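Local coordinates for protein BIFUNCTIONAL PROTEIN Proline utilization A (PutA) (Corynebacterium freiburgense, PDB 5UX5) that catalyses the two-step oxidation of proline to glutamate, using FAD for the proline dehydrogenase reaction and NAD for the aldehyde dehydrogenase reaction, at residues Y267-F272 and A318-K323; F330-D335 and W452-D457; H313-A318 and S458-T463. One frame throughout, in Å; residues are numbered along the deposited sequence.

From the N terminus, the chain first passes Y267-F272, which follows strand 260-265 of the proline dehydrogenase barrel. Contact 1 closes its loop when A318-K323 arrives after helix 303-313. H313-A318, whose partner S458-T463 lies far ahead, runs into it with A318 common to both, so contacts 1 and 3 cross. Helix 323-337 then supplies F330-D335; contact 2 opens only after contact 1 has closed and lies wholly within the span of contact 3. W452-D457 and S458-T463 are consecutive, so one long loop after helix 438-450 supplies the second half of contacts 2 and 3. It touches contact 1 through A455 O to Y320 OH and R459 NE to P319 O, which ties it to the FAD-binding side of the barrel.

Contact 1 of 3, residues Y267-F272 and A318-K323; sequences YLPDSF and APYATK. With FAD (flavin-adenine dinucleotide), chain E.
Two proline-tyrosine pairs, P319 on Y267 and P269 on Y320, each with one member from either segment, join two loops at the FAD site of the proline dehydrogenase TIM barrel. Residues 267-272 lead from strand 260-265 into helix 271-287 through a type I turn from L268 to S271, while 318-323 run into helix 323-337. In the first pair the side chains lie alongside each other and point the same way. CB of P319 packs over one face of the Y267 ring, 3.8 Å from its centroid and offset toward the rim, a CH-pi contact that CG of P319 extends toward CE1 and CZ. With chi1 at 70°, CG of Y267 sits between the backbone N and the carbonyl carbon; this lays the ring along the proline and leaves CD2 3.5 Å from O2B of the FAD adenosine ribose. The second pair is antiparallel: P269 and Y320 slide past each other, with CD of P269 above the centre of the Y320 ring, 8° off the normal. At the hydroxyl end CB of P269 reaches CZ of Y320 at 3.5 Å, and the hydroxyl itself is hydrogen-bonded to A455 O. Between the pairs the backbones meet, Y320 N donating to Y267 O at 2.9 Å. CA of P319 makes a CA-H...O contact with that same oxygen. L268 points away at its base, yet CD2 returns to lie 3.8 Å from CB of A318. The second segment then passes to the cofactor. CB of K323 comes to 3.4 Å from adenine C5A, and the chain bends at chi2 and chi4, so that NZ, also salt-bridged to D327, makes a weak 3.5 Å hydrogen bond to FAD O2A.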
loop_
_atom_site.group_PDB
_atom_site.type_symbol
_atom_site.label_atom_id
_atom_site.label_comp_id
_atom_site.label_asym_id
_atom_site.label_seq_id
_atom_site.Cartn_x
_atom_site.Cartn_y
_atom_site.Cartn_z
ATOM N N TYR A 267 22.013 0.372 12.927
ATOM C CA TYR A 267 21.078 1.490 12.997
ATOM C C TYR A 267 19.713 1.070 13.532
ATOM O O TYR A 267 18.852 1.929 13.759
ATOM C CB TYR A 267 20.963 2.229 11.644
ATOM C CG TYR A 267 20.266 1.538 10.468
ATOM C CD1 TYR A 267 19.581 0.332 10.618
ATOM C CD2 TYR A 267 20.307 2.109 9.194
ATOM C CE1 TYR A 267 18.941 -0.267 9.549
ATOM C CE2 TYR A 267 19.675 1.502 8.115
ATOM C CZ TYR A 267 18.995 0.313 8.295
ATOM O OH TYR A 267 18.354 -0.301 7.230
ATOM N N LEU A 268 19.494 -0.212 13.767
ATOM C CA LEU A 268 18.292 -0.640 14.458
ATOM C C LEU A 268 18.558 -0.672 15.952
ATOM O O LEU A 268 19.381 -1.477 16.408
ATOM C CB LEU A 268 17.856 -1.997 13.967
ATOM C CG LEU A 268 17.559 -2.069 12.477
ATOM C CD1 LEU A 268 17.034 -3.440 12.220
ATOM C CD2 LEU A 268 16.518 -1.008 12.103
ATOM N N PRO A 269 17.920 0.174 16.741
ATOM C CA PRO A 269 18.153 0.111 18.188
ATOM C C PRO A 269 17.912 -1.285 18.752
ATOM O O PRO A 269 18.663 -1.732 19.617
ATOM C CB PRO A 269 17.174 1.153 18.742
ATOM C CG PRO A 269 16.201 1.389 17.648
ATOM C CD PRO A 269 16.957 1.226 16.381
ATOM N N ASP A 270 16.897 -1.997 18.280
ATOM C CA ASP A 270 16.613 -3.305 18.848
ATOM C C ASP A 270 17.582 -4.387 18.360
ATOM O O ASP A 270 17.432 -5.553 18.741
ATOM C CB ASP A 270 15.153 -3.685 18.576
ATOM C CG ASP A 270 14.726 -3.431 17.130
ATOM O OD1 ASP A 270 15.233 -2.480 16.496
ATOM O OD2 ASP A 270 13.876 -4.192 16.623
ATOM N N SER A 271 18.571 -4.044 17.531
ATOM C CA SER A 271 19.612 -5.010 17.206
ATOM C C SER A 271 20.587 -5.192 18.356
ATOM O O SER A 271 21.292 -6.197 18.398
ATOM C CB SER A 271 20.364 -4.612 15.929
ATOM O OG SER A 271 21.284 -3.568 16.160
ATOM N N PHE A 272 20.632 -4.259 19.306
ATOM C CA PHE A 272 21.392 -4.524 20.516
ATOM C C PHE A 272 20.746 -5.659 21.307
ATOM O O PHE A 272 21.446 -6.492 21.891
ATOM C CB PHE A 272 21.526 -3.254 21.366
ATOM C CG PHE A 272 22.235 -3.485 22.677
ATOM C CD1 PHE A 272 23.526 -3.995 22.705
ATOM C CD2 PHE A 272 21.599 -3.221 23.882
ATOM C CE1 PHE A 272 24.170 -4.225 23.904
ATOM C CE2 PHE A 272 22.237 -3.455 25.079
ATOM C CZ PHE A 272 23.528 -3.959 25.090
ATOM N N ALA A 318 12.118 2.232 11.477
ATOM C CA ALA A 318 12.825 1.275 12.324
ATOM C C ALA A 318 14.226 1.747 12.739
ATOM O O ALA A 318 14.647 1.416 13.865
ATOM C CB ALA A 318 12.866 -0.085 11.616
ATOM N N PRO A 319 15.002 2.441 11.905
ATOM C CA PRO A 319 16.326 2.888 12.330
ATOM C C PRO A 319 16.253 4.126 13.214
ATOM O O PRO A 319 15.217 4.754 13.392
ATOM C CB PRO A 319 17.049 3.218 11.020
ATOM C CG PRO A 319 16.229 2.646 9.959
ATOM C CD PRO A 319 14.826 2.656 10.461
ATOM N N TYR A 320 17.395 4.445 13.801
ATOM C CA TYR A 320 17.520 5.620 14.628
ATOM C C TYR A 320 17.215 6.850 13.803
ATOM O O TYR A 320 17.361 6.838 12.583
ATOM C CB TYR A 320 18.943 5.737 15.169
ATOM C CG TYR A 320 19.332 4.790 16.266
ATOM C CD1 TYR A 320 18.879 4.979 17.557
ATOM C CD2 TYR A 320 20.197 3.722 16.022
ATOM C CE1 TYR A 320 19.260 4.121 18.587
ATOM C CE2 TYR A 320 20.580 2.853 17.053
ATOM C CZ TYR A 320 20.102 3.068 18.327
ATOM O OH TYR A 320 20.458 2.241 19.351
ATOM N N ALA A 321 16.864 7.948 14.495
ATOM C CA ALA A 321 16.538 9.202 13.825
ATOM C C ALA A 321 17.770 9.951 13.329
ATOM O O ALA A 321 17.673 10.690 12.346
ATOM C CB ALA A 321 15.734 10.104 14.750
ATOM N N THR A 322 18.922 9.780 13.973
ATOM C CA THR A 322 20.153 10.492 13.630
ATOM C C THR A 322 21.300 9.512 13.408
ATOM O O THR A 322 21.349 8.456 14.031
ATOM C CB THR A 322 20.577 11.426 14.741
ATOM O OG1 THR A 322 21.127 10.631 15.796
ATOM C CG2 THR A 322 19.406 12.133 15.294
ATOM N N LYS A 323 22.255 9.892 12.551
ATOM C CA LYS A 323 23.464 9.086 12.357
ATOM C C LYS A 323 24.348 9.035 13.612
ATOM O O LYS A 323 25.110 8.077 13.802
ATOM C CB LYS A 323 24.252 9.629 11.160
ATOM C CG LYS A 323 25.796 9.551 11.252
ATOM C CD LYS A 323 26.385 8.894 10.007
ATOM C CE LYS A 323 27.861 9.175 9.841
ATOM N NZ LYS A 323 28.724 8.413 10.807
HETATM P PA FAD E . 29.606 5.921 7.715
HETATM O O1A FAD E . 29.603 7.283 6.939
HETATM O O2A FAD E . 30.233 5.853 9.028
HETATM O O5B FAD E . 28.299 5.309 8.054
HETATM C C5B FAD E . 27.180 5.540 7.219
HETATM C C4B FAD E . 25.970 4.865 7.839
HETATM O O4B FAD E . 25.422 5.653 8.854
HETATM C C3B FAD E . 24.860 4.632 6.864
HETATM O O3B FAD E . 24.992 3.519 6.053
HETATM C C2B FAD E . 23.675 4.538 7.757
HETATM O O2B FAD E . 23.450 3.239 8.169
HETATM C C1B FAD E . 24.022 5.487 8.867
HETATM N N9A FAD E . 23.371 6.782 8.731
HETATM C C8A FAD E . 23.792 7.840 7.937
HETATM N N7A FAD E . 22.924 8.864 8.051
HETATM C C5A FAD E . 21.896 8.549 8.933
HETATM C C6A FAD E . 20.764 9.227 9.426
HETATM N N6A FAD E . 20.397 10.575 9.026
HETATM N N1A FAD E . 19.966 8.598 10.304
HETATM C C2A FAD E . 20.242 7.317 10.705
HETATM N N3A FAD E . 21.335 6.632 10.243
HETATM C C4A FAD E . 22.171 7.207 9.371
HETATM N N1 FAD E . 24.331 -3.147 4.889
HETATM C C2 FAD E . 23.161 -3.904 5.259
HETATM O O2 FAD E . 22.017 -3.219 5.596
HETATM N N3 FAD E . 23.193 -5.303 5.204
HETATM C C4 FAD E . 24.350 -5.995 4.842
HETATM O O4 FAD E . 24.360 -7.379 4.809
HETATM C C4X FAD E . 25.619 -5.231 4.612
HETATM N N5 FAD E . 26.843 -5.860 4.417
HETATM C C5X FAD E . 28.018 -5.112 4.254
HETATM C C6 FAD E . 29.260 -5.742 4.051
HETATM C C7 FAD E . 30.402 -4.967 3.886
HETATM C C7M FAD E . 31.740 -5.608 3.659
HETATM C C8 FAD E . 30.341 -3.597 3.940
HETATM C C8M FAD E . 31.574 -2.771 3.765
HETATM C C9 FAD E . 29.120 -2.970 4.138
HETATM C C9A FAD E . 27.972 -3.724 4.295
HETATM N N10 FAD E . 26.739 -3.042 4.514
HETATM C C10 FAD E . 25.549 -3.782 4.675
HETATM C "C1'" FAD E . 26.703 -1.568 4.507
HETATM C "C2'" FAD E . 26.723 -0.876 5.843
HETATM O "O2'" FAD E . 25.531 -1.135 6.492
HETATM C "C3'" FAD E . 26.945 0.629 5.576
HETATM O "O3'" FAD E . 25.862 1.097 4.869
HETATM C "C4'" FAD E . 28.206 1.048 4.811
HETATM O "O4'" FAD E . 29.249 0.150 4.933
HETATM C "C5'" FAD E . 28.660 2.495 5.110
HETATM O "O5'" FAD E . 28.717 2.861 6.484
HETATM P P FAD E . 30.085 3.199 7.284
HETATM O O1P FAD E . 30.326 2.483 8.667
HETATM O O2P FAD E . 31.106 2.965 6.104
HETATM O O3P FAD E . 30.358 4.789 7.129
#

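Contact 2 of 3, residues F330-D335 and W452-D457; sequences FLRMMD and WKVAED
R332 leaves helix 323-337 with its chain straight at first, CG opposite the backbone N (chi1 178°), then bends at chi3 (55°), which turns the guanidinium along V454 and directs NH2 at A455 O; D335, about one turn on, uses a similar first torsion (-157°) to reach the W452 indole. CG2 of V454 covers the centre of one guanidinium face, 3.6 Å from CZ of R332. NH2 of R332 donates to A455 O at 2.9 Å, the acceptor near the guanidinium plane but the donor above the plane of the carbonyl group. The aliphatic part of R332 lies against the six-membered ring of W452, CG meeting CZ3 at 3.6 Å. D335 comes to a different part of the rim, CZ2 and CH2, crossing the indole at about a right angle: OD1 lies near the ring plane, 3.5 Å from CH2 of W452, while OD2 approaches CZ2 obliquely. The contact thus fixes helix 323-337 of the TIM barrel to the loop after helix 438-450. F272 adds a cation-pi contact to R332, and NH2 of R332 also donates to N329 OD1. R451, R367 and R339 form salt bridges to D335. So many cationic partners probably hold this buried carboxylate in its charged form, whereas NH2 of R332 donates to two neutral oxygens, A455 O and N329 OD1, with E456 OE2 adding only a nearby opposite charge.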
loop_
_atom_site.group_PDB
_atom_site.type_symbol
_atom_site.label_atom_id
_atom_site.label_comp_id
_atom_site.label_asym_id
_atom_site.label_seq_id
_atom_site.Cartn_x
_atom_site.Cartn_y
_atom_site.Cartn_z
ATOM N N PHE A 330 26.806 1.354 17.065
ATOM C CA PHE A 330 27.868 0.556 16.473
ATOM C C PHE A 330 28.982 0.336 17.490
ATOM O O PHE A 330 29.492 -0.777 17.639
ATOM C CB PHE A 330 28.379 1.255 15.213
ATOM C CG PHE A 330 29.111 0.367 14.250
ATOM C CD1 PHE A 330 28.421 -0.402 13.332
ATOM C CD2 PHE A 330 30.503 0.310 14.247
ATOM C CE1 PHE A 330 29.116 -1.205 12.424
ATOM C CE2 PHE A 330 31.190 -0.486 13.350
ATOM C CZ PHE A 330 30.498 -1.232 12.438
ATOM N N LEU A 331 29.339 1.380 18.240
ATOM C CA LEU A 331 30.347 1.218 19.280
ATOM C C LEU A 331 29.815 0.407 20.453
ATOM O O LEU A 331 30.570 -0.352 21.067
ATOM C CB LEU A 331 30.845 2.578 19.752
ATOM C CG LEU A 331 31.570 3.462 18.736
ATOM C CD1 LEU A 331 31.636 4.864 19.271
ATOM C CD2 LEU A 331 32.969 2.994 18.567
ATOM N N ARG A 332 28.531 0.560 20.802
ATOM C CA ARG A 332 27.997 -0.231 21.914
ATOM C C ARG A 332 27.999 -1.719 21.587
ATOM O O ARG A 332 28.374 -2.547 22.428
ATOM C CB ARG A 332 26.589 0.216 22.298
ATOM C CG ARG A 332 25.982 -0.628 23.426
ATOM C CD ARG A 332 24.620 -0.107 23.909
ATOM N NE ARG A 332 23.680 0.021 22.795
ATOM C CZ ARG A 332 22.393 0.362 22.895
ATOM N NH1 ARG A 332 21.849 0.624 24.066
ATOM N NH2 ARG A 332 21.645 0.454 21.804
ATOM N N MET A 333 27.589 -2.085 20.376
ATOM C CA MET A 333 27.535 -3.501 20.051
ATOM C C MET A 333 28.927 -4.107 19.971
ATOM O O MET A 333 29.150 -5.233 20.430
ATOM C CB MET A 333 26.760 -3.725 18.758
ATOM C CG MET A 333 25.320 -3.261 18.857
ATOM S SD MET A 333 24.227 -4.058 17.664
ATOM C CE MET A 333 24.992 -3.575 16.151
ATOM N N MET A 334 29.872 -3.368 19.402
ATOM C CA MET A 334 31.267 -3.787 19.389
ATOM C C MET A 334 31.779 -4.006 20.811
ATOM O O MET A 334 32.327 -5.068 21.143
ATOM C CB MET A 334 32.063 -2.705 18.676
ATOM C CG MET A 334 33.487 -2.915 18.468
ATOM S SD MET A 334 33.989 -1.379 17.697
ATOM C CE MET A 334 33.787 -0.304 19.079
ATOM N N ASP A 335 31.562 -3.010 21.667
ATOM C CA ASP A 335 31.981 -3.048 23.058
ATOM C C ASP A 335 31.497 -4.309 23.763
ATOM O O ASP A 335 32.245 -4.945 24.514
ATOM C CB ASP A 335 31.396 -1.807 23.734
ATOM C CG ASP A 335 32.142 -1.385 24.965
ATOM O OD1 ASP A 335 32.444 -2.242 25.829
ATOM O OD2 ASP A 335 32.386 -0.162 25.061
ATOM N N TRP A 452 26.346 4.008 25.566
ATOM C CA TRP A 452 25.449 3.266 26.453
ATOM C C TRP A 452 24.099 3.937 26.645
ATOM O O TRP A 452 23.201 3.338 27.240
ATOM C CB TRP A 452 26.102 3.079 27.828
ATOM C CG TRP A 452 27.495 2.507 27.772
ATOM C CD1 TRP A 452 28.659 3.133 28.125
ATOM C CD2 TRP A 452 27.868 1.190 27.339
ATOM N NE1 TRP A 452 29.726 2.296 27.931
ATOM C CE2 TRP A 452 29.267 1.097 27.448
ATOM C CE3 TRP A 452 27.155 0.086 26.869
ATOM C CZ2 TRP A 452 29.963 -0.061 27.102
ATOM C CZ3 TRP A 452 27.842 -1.046 26.532
ATOM C CH2 TRP A 452 29.233 -1.118 26.652
ATOM N N LYS A 453 23.945 5.163 26.163
ATOM C CA LYS A 453 22.766 5.966 26.430
ATOM C C LYS A 453 21.724 5.907 25.317
ATOM O O LYS A 453 20.556 6.204 25.571
ATOM C CB LYS A 453 23.210 7.410 26.691
ATOM C CG LYS A 453 24.374 7.481 27.716
ATOM C CD LYS A 453 24.834 8.898 28.046
ATOM C CE LYS A 453 25.327 8.972 29.468
ATOM N NZ LYS A 453 24.722 10.103 30.246
ATOM N N VAL A 454 22.110 5.492 24.111
ATOM C CA VAL A 454 21.173 5.387 22.997
ATOM C C VAL A 454 20.119 4.326 23.288
ATOM O O VAL A 454 20.307 3.422 24.108
ATOM C CB VAL A 454 21.929 5.071 21.702
ATOM C CG1 VAL A 454 22.762 6.283 21.293
ATOM C CG2 VAL A 454 22.771 3.819 21.880
ATOM N N ALA A 455 18.978 4.453 22.623
ATOM C CA ALA A 455 17.880 3.571 22.965
ATOM C C ALA A 455 18.202 2.146 22.557
ATOM O O ALA A 455 19.124 1.886 21.787
ATOM C CB ALA A 455 16.593 4.006 22.285
ATOM N N GLU A 456 17.424 1.208 23.094
ATOM C CA GLU A 456 17.541 -0.179 22.688
ATOM C C GLU A 456 16.217 -0.842 22.365
ATOM O O GLU A 456 16.235 -1.920 21.769
ATOM C CB GLU A 456 18.261 -1.007 23.765
ATOM C CG GLU A 456 17.519 -1.223 25.075
ATOM C CD GLU A 456 18.314 -2.129 26.017
ATOM O OE1 GLU A 456 18.086 -3.370 26.012
ATOM O OE2 GLU A 456 19.202 -1.596 26.734
ATOM N N ASP A 457 15.079 -0.243 22.721
ATOM C CA ASP A 457 13.792 -0.781 22.295
ATOM C C ASP A 457 13.606 -0.591 20.798
ATOM O O ASP A 457 14.293 0.206 20.160
ATOM C CB ASP A 457 12.638 -0.107 23.033
ATOM C CG ASP A 457 12.384 -0.708 24.378
ATOM O OD1 ASP A 457 12.954 -1.789 24.657
ATOM O OD2 ASP A 457 11.589 -0.120 25.142
#

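Contact 3 of 3, residues H313-A318 and S458-T463; sequences HGWYPA and SRRLST
G314 and T463 meet at one end of this contact, where G314 O lies 4.1 Å from CG2 of T463. G314 takes a positive phi (75°) and turns the chain out of helix 303-313. W315 meets two residues of the second segment from the same side of its indole: CE3 lies over one face of the R460 guanidinium, 3.5 Å from NH1, and at the pyrrole end CD1 touches CG2 of T463. CB of H313 covers the other face, while NE1 of W315 donates to D471 O. Y316 carries the contact's hydrogen bond: its carbonyl O accepts from NE of R460 at 2.9 Å, with the donor nearly along the C=O axis (178°), though the bond is bent at the hydrogen and the oxygen lies somewhat out of the guanidinium plane. A bend at chi2 (-69°) folds R460 back toward residues 315-316 and puts its guanidinium beside W315. The Y316 ring meets S462 O with its edge, CD2 lying 3.2 Å from that oxygen, while CE2 approaches the carbonyl carbon of T463. R459 crosses Y316 at about a right angle, its guanidinium face by CB of Y316 and NH1 3.6 Å from CD1. CD of P317 lies 3.7 Å from NH2 of R459, whose NE donates to P319 O. At A318 the carbonyl O lies 3.6 Å from CG of R459. An ST turn, S458 OG accepting from R460 N, shapes the start of the second segment. W315 touches D309, P317 A310 and A318 E306 of helix 303-313, and R460 NH1 is salt-bridged to D473. The loop leaving helix 303-313 of the proline dehydrogenase barrel is thus packed against the long loop between helices 438-450 and 477-484.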
loop_
_atom_site.group_PDB
_atom_site.type_symbol
_atom_site.label_atom_id
_atom_site.label_comp_id
_atom_site.label_asym_id
_atom_site.label_seq_id
_atom_site.Cartn_x
_atom_site.Cartn_y
_atom_site.Cartn_z
ATOM N N HIS A 313 2.765 4.039 6.256
ATOM C CA HIS A 313 1.915 3.312 7.195
ATOM C C HIS A 313 1.595 4.073 8.460
ATOM O O HIS A 313 0.844 3.557 9.289
ATOM C CB HIS A 313 2.571 1.991 7.605
ATOM C CG HIS A 313 2.587 0.978 6.523
ATOM N ND1 HIS A 313 3.511 0.997 5.502
ATOM C CD2 HIS A 313 1.789 -0.092 6.300
ATOM C CE1 HIS A 313 3.267 -0.011 4.685
ATOM N NE2 HIS A 313 2.236 -0.694 5.154
ATOM N N GLY A 314 2.201 5.230 8.668
ATOM C CA GLY A 314 2.034 5.922 9.919
ATOM C C GLY A 314 2.806 5.307 11.053
ATOM O O GLY A 314 2.319 5.289 12.186
ATOM N N TRP A 315 3.997 4.801 10.777
ATOM C CA TRP A 315 4.845 4.174 11.771
ATOM C C TRP A 315 6.104 4.997 11.938
ATOM O O TRP A 315 6.453 5.789 11.059
ATOM C CB TRP A 315 5.248 2.764 11.347
ATOM C CG TRP A 315 4.154 1.784 11.200
ATOM C CD1 TRP A 315 2.973 1.766 11.879
ATOM C CD2 TRP A 315 4.142 0.637 10.331
ATOM N NE1 TRP A 315 2.229 0.676 11.485
ATOM C CE2 TRP A 315 2.932 -0.031 10.542
ATOM C CE3 TRP A 315 5.051 0.106 9.411
ATOM C CZ2 TRP A 315 2.589 -1.185 9.838
ATOM C CZ3 TRP A 315 4.703 -1.026 8.714
ATOM C CH2 TRP A 315 3.489 -1.660 8.927
ATOM N N TYR A 316 6.814 4.772 13.052
ATOM C CA TYR A 316 8.164 5.298 13.145
ATOM C C TYR A 316 9.075 4.488 12.236
ATOM O O TYR A 316 8.889 3.274 12.056
ATOM C CB TYR A 316 8.709 5.221 14.564
ATOM C CG TYR A 316 8.037 6.125 15.532
ATOM C CD1 TYR A 316 8.298 7.480 15.533
ATOM C CD2 TYR A 316 7.134 5.623 16.450
ATOM C CE1 TYR A 316 7.676 8.327 16.440
ATOM C CE2 TYR A 316 6.492 6.446 17.347
ATOM C CZ TYR A 316 6.767 7.803 17.336
ATOM O OH TYR A 316 6.137 8.629 18.220
ATOM N N PRO A 317 10.067 5.133 11.651
ATOM C CA PRO A 317 11.128 4.380 10.981
ATOM C C PRO A 317 11.773 3.410 11.966
ATOM O O PRO A 317 11.865 3.677 13.162
ATOM C CB PRO A 317 12.104 5.468 10.524
ATOM C CG PRO A 317 11.328 6.779 10.666
ATOM C CD PRO A 317 10.338 6.573 11.730
ATOM N N ALA A 318 12.118 2.232 11.477
ATOM C CA ALA A 318 12.825 1.275 12.324
ATOM C C ALA A 318 14.226 1.747 12.739
ATOM O O ALA A 318 14.647 1.416 13.865
ATOM C CB ALA A 318 12.866 -0.085 11.616
ATOM N N SER A 458 12.675 -1.351 20.233
ATOM C CA SER A 458 12.323 -1.182 18.826
ATOM C C SER A 458 11.424 0.050 18.609
ATOM O O SER A 458 10.364 0.186 19.230
ATOM C CB SER A 458 11.648 -2.447 18.311
ATOM O OG SER A 458 10.876 -2.180 17.171
ATOM N N ARG A 459 11.819 0.914 17.672
ATOM C CA ARG A 459 11.019 2.087 17.358
ATOM C C ARG A 459 9.585 1.737 16.969
ATOM O O ARG A 459 8.681 2.578 17.141
ATOM C CB ARG A 459 11.672 2.875 16.226
ATOM C CG ARG A 459 13.080 3.267 16.507
ATOM C CD ARG A 459 13.107 4.731 16.792
ATOM N NE ARG A 459 13.234 5.551 15.604
ATOM C CZ ARG A 459 12.635 6.714 15.453
ATOM N NH1 ARG A 459 11.829 7.183 16.406
ATOM N NH2 ARG A 459 12.845 7.408 14.349
ATOM N N ARG A 460 9.350 0.517 16.480
ATOM C CA ARG A 460 8.023 0.099 16.050
ATOM C C ARG A 460 7.113 -0.267 17.225
ATOM O O ARG A 460 5.957 -0.642 17.007
ATOM C CB ARG A 460 8.148 -1.092 15.096
ATOM C CG ARG A 460 8.816 -0.804 13.759
ATOM C CD ARG A 460 7.934 0.096 12.879
ATOM N NE ARG A 460 8.554 0.383 11.590
ATOM C CZ ARG A 460 8.493 -0.433 10.540
ATOM N NH1 ARG A 460 7.815 -1.573 10.640
ATOM N NH2 ARG A 460 9.114 -0.103 9.405
ATOM N N LEU A 461 7.602 -0.182 18.467
ATOM C CA LEU A 461 6.796 -0.630 19.594
ATOM C C LEU A 461 5.618 0.278 19.867
ATOM O O LEU A 461 4.672 -0.155 20.523
ATOM C CB LEU A 461 7.635 -0.742 20.863
ATOM C CG LEU A 461 8.691 -1.845 21.036
ATOM C CD1 LEU A 461 9.428 -1.615 22.350
ATOM C CD2 LEU A 461 8.099 -3.227 20.997
ATOM N N SER A 462 5.659 1.524 19.409
ATOM C CA SER A 462 4.512 2.421 19.470
ATOM C C SER A 462 4.493 3.226 18.189
ATOM O O SER A 462 5.348 3.057 17.312
ATOM C CB SER A 462 4.562 3.351 20.684
ATOM O OG SER A 462 5.622 4.290 20.527
ATOM N N THR A 463 3.518 4.127 18.084
ATOM C CA THR A 463 3.256 4.779 16.810
ATOM C C THR A 463 3.153 6.287 16.962
ATOM O O THR A 463 2.666 6.790 17.978
ATOM C CB THR A 463 1.962 4.221 16.213
ATOM O OG1 THR A 463 1.034 3.972 17.279
ATOM C CG2 THR A 463 2.250 2.911 15.515
#